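Local coordinates for DNA-binding protein (Sulfolobus solfataricus, PDB 3IRB) that is of unknown function but binds a zinc ion and may bind acyl-CoA, at residues E81-S86 and L107-N112. Residues are numbered along the deposited sequence; the frame is centred on the assembly and turned at random.
With SO4 (sulfate ion), chain F.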
loop_
_atom_site.group_PDB
_atom_site.type_symbol
_atom_site.label_atom_id
_atom_site.label_comp_id
_atom_site.label_asym_id
_atom_site.label_seq_id
_atom_site.Cartn_x
_atom_site.Cartn_y
_atom_site.Cartn_z
ATOM N N GLU A 81 12.278 -2.699 3.358
ATOM C CA GLU A 81 12.218 -3.915 2.557
ATOM C C GLU A 81 11.096 -3.931 1.520
ATOM O O GLU A 81 10.838 -4.986 0.912
ATOM C CB GLU A 81 12.090 -5.143 3.472
ATOM C CG GLU A 81 13.294 -5.339 4.363
ATOM C CD GLU A 81 13.201 -6.585 5.227
ATOM O OE1 GLU A 81 12.098 -7.151 5.374
ATOM O OE2 GLU A 81 14.247 -6.986 5.773
ATOM N N ALA A 82 10.448 -2.787 1.301
ATOM C CA ALA A 82 9.369 -2.680 0.306
ATOM C C ALA A 82 9.879 -2.979 -1.099
ATOM O O ALA A 82 10.950 -2.490 -1.498
ATOM C CB ALA A 82 8.722 -1.285 0.309
ATOM N N TYR A 83 9.092 -3.740 -1.858
ATOM C CA TYR A 83 9.415 -4.007 -3.263
ATOM C C TYR A 83 8.199 -3.958 -4.151
ATOM O O TYR A 83 7.043 -4.081 -3.700
ATOM C CB TYR A 83 10.148 -5.338 -3.422
ATOM C CG TYR A 83 9.273 -6.520 -3.145
ATOM C CD1 TYR A 83 9.110 -6.993 -1.865
ATOM C CD2 TYR A 83 8.615 -7.151 -4.174
ATOM C CE1 TYR A 83 8.324 -8.095 -1.605
ATOM C CE2 TYR A 83 7.804 -8.243 -3.938
ATOM C CZ TYR A 83 7.668 -8.703 -2.654
ATOM O OH TYR A 83 6.871 -9.757 -2.441
ATOM N N VAL A 84 8.463 -3.723 -5.427
ATOM C CA VAL A 84 7.432 -3.636 -6.419
ATOM C C VAL A 84 7.058 -5.075 -6.813
ATOM O O VAL A 84 7.881 -5.834 -7.342
ATOM C CB VAL A 84 7.890 -2.846 -7.669
ATOM C CG1 VAL A 84 6.783 -2.860 -8.743
ATOM C CG2 VAL A 84 8.299 -1.433 -7.294
ATOM N N ASP A 85 5.802 -5.427 -6.592
ATOM C CA ASP A 85 5.310 -6.770 -6.927
ATOM C C ASP A 85 4.754 -6.868 -8.346
ATOM O O ASP A 85 4.902 -7.888 -9.030
ATOM C CB ASP A 85 4.274 -7.191 -5.891
ATOM C CG ASP A 85 3.884 -8.646 -6.012
ATOM O OD1 ASP A 85 4.796 -9.492 -6.100
ATOM O OD2 ASP A 85 2.671 -8.907 -6.042
ATOM N N SER A 86 4.113 -5.798 -8.774
ATOM C CA SER A 86 3.433 -5.699 -10.086
ATOM C C SER A 86 2.971 -4.270 -10.228
ATOM O O SER A 86 2.901 -3.514 -9.239
ATOM C CB SER A 86 2.240 -6.653 -10.190
ATOM O OG SER A 86 1.375 -6.437 -9.109
ATOM N N LEU A 107 1.509 -2.444 -6.898
ATOM C CA LEU A 107 1.328 -3.192 -5.653
ATOM C C LEU A 107 2.669 -3.341 -4.989
ATOM O O LEU A 107 3.599 -3.943 -5.542
ATOM C CB LEU A 107 0.758 -4.564 -5.919
ATOM C CG LEU A 107 0.484 -5.375 -4.656
ATOM C CD1 LEU A 107 -0.461 -4.639 -3.729
ATOM C CD2 LEU A 107 -0.056 -6.753 -5.086
ATOM N N ILE A 108 2.813 -2.742 -3.836
ATOM C CA ILE A 108 4.068 -2.749 -3.127
ATOM C C ILE A 108 3.908 -3.778 -2.006
ATOM O O ILE A 108 2.904 -3.763 -1.288
ATOM C CB ILE A 108 4.381 -1.393 -2.507
ATOM C CG1 ILE A 108 4.524 -0.317 -3.589
ATOM C CG2 ILE A 108 5.600 -1.480 -1.590
ATOM C CD1 ILE A 108 5.592 -0.571 -4.610
ATOM N N ARG A 109 4.876 -4.668 -1.888
ATOM C CA ARG A 109 4.827 -5.714 -0.858
ATOM C C ARG A 109 6.078 -5.728 -0.015
ATOM O O ARG A 109 7.048 -5.039 -0.295
ATOM C CB ARG A 109 4.638 -7.085 -1.488
ATOM C CG ARG A 109 3.273 -7.249 -2.205
ATOM C CD ARG A 109 3.005 -8.682 -2.573
ATOM N NE ARG A 109 2.651 -9.441 -1.381
ATOM C CZ ARG A 109 2.521 -10.757 -1.320
ATOM N NH1 ARG A 109 2.714 -11.515 -2.400
ATOM N NH2 ARG A 109 2.202 -11.324 -0.163
ATOM N N PHE A 110 6.049 -6.568 1.013
ATOM C CA PHE A 110 7.178 -6.737 1.917
ATOM C C PHE A 110 7.378 -8.235 2.072
ATOM O O PHE A 110 6.394 -8.962 2.205
ATOM C CB PHE A 110 6.866 -6.112 3.284
ATOM C CG PHE A 110 6.477 -4.671 3.207
ATOM C CD1 PHE A 110 5.183 -4.312 2.973
ATOM C CD2 PHE A 110 7.429 -3.672 3.349
ATOM C CE1 PHE A 110 4.822 -2.985 2.862
ATOM C CE2 PHE A 110 7.076 -2.340 3.253
ATOM C CZ PHE A 110 5.768 -2.000 2.996
ATOM N N PRO A 111 8.633 -8.697 2.080
ATOM C CA PRO A 111 8.910 -10.138 2.190
ATOM C C PRO A 111 8.216 -10.776 3.410
ATOM O O PRO A 111 8.284 -10.235 4.505
ATOM C CB PRO A 111 10.427 -10.215 2.361
ATOM C CG PRO A 111 10.954 -8.849 2.171
ATOM C CD PRO A 111 9.850 -7.875 2.070
ATOM N N ASN A 112 7.516 -11.878 3.172
ATOM C CA ASN A 112 6.915 -12.727 4.213
ATOM C C ASN A 112 5.730 -12.079 4.916
ATOM O O ASN A 112 5.302 -12.545 5.985
ATOM C CB ASN A 112 7.976 -13.185 5.230
ATOM C CG ASN A 112 9.158 -13.846 4.557
ATOM O OD1 ASN A 112 8.992 -14.607 3.597
ATOM N ND2 ASN A 112 10.355 -13.539 5.031
HETATM S S SO4 F . 0.487 -11.293 -5.170
HETATM O O1 SO4 F . 1.944 -11.197 -5.042
HETATM O O2 SO4 F . 0.007 -10.319 -6.151
HETATM O O3 SO4 F . -0.111 -10.998 -3.857
HETATM O O4 SO4 F . 0.183 -12.660 -5.619
HETATM O O HOH W 1 5.594 -10.429 0.051
#
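Tyr83 and Arg109 face each other as an antiparallel hydrogen-bonded pair, Tyr83 N to Arg109 O and Arg109 N to Tyr83 O both 2.9 Å, and their side chains run alongside each other. With CG set between its own N and carbonyl carbon (chi1 69°), the tyrosine leans over the neighbouring strand: its CZ lies 3.6 Å from Arg109 CB, while its edge meets Pro111 N. Tyrosine suits this half-exposed place, since its OH shares a hydrogen bond with a water, which in turn donates to Phe110 O. The pairing belongs to the hairpin of strands 83-92 and 98-109 in the OB-fold domain. The arginine chain, bent at chi3 (74°), carries its guanidinium past Asp85; the two flat groups stand 76° apart. NH1 makes a weak hydrogen bond to O1 of a sulfate ion, probably from the crystallisation liquor, while NE and NH2 hold the carbonyls of Gly115 and Ile113. A leucine in place of Arg109 would probably leave those two carbonyls without these donors and take away the positive charge near Asp85. Small Ala82 lets larger side chains close in, its CB 3.5 Å from Phe110 CE2 and 3.7 Å from Ile108 CG2; on the face away from Tyr83, branched Val84 meets Ile108 CD1 through CG2.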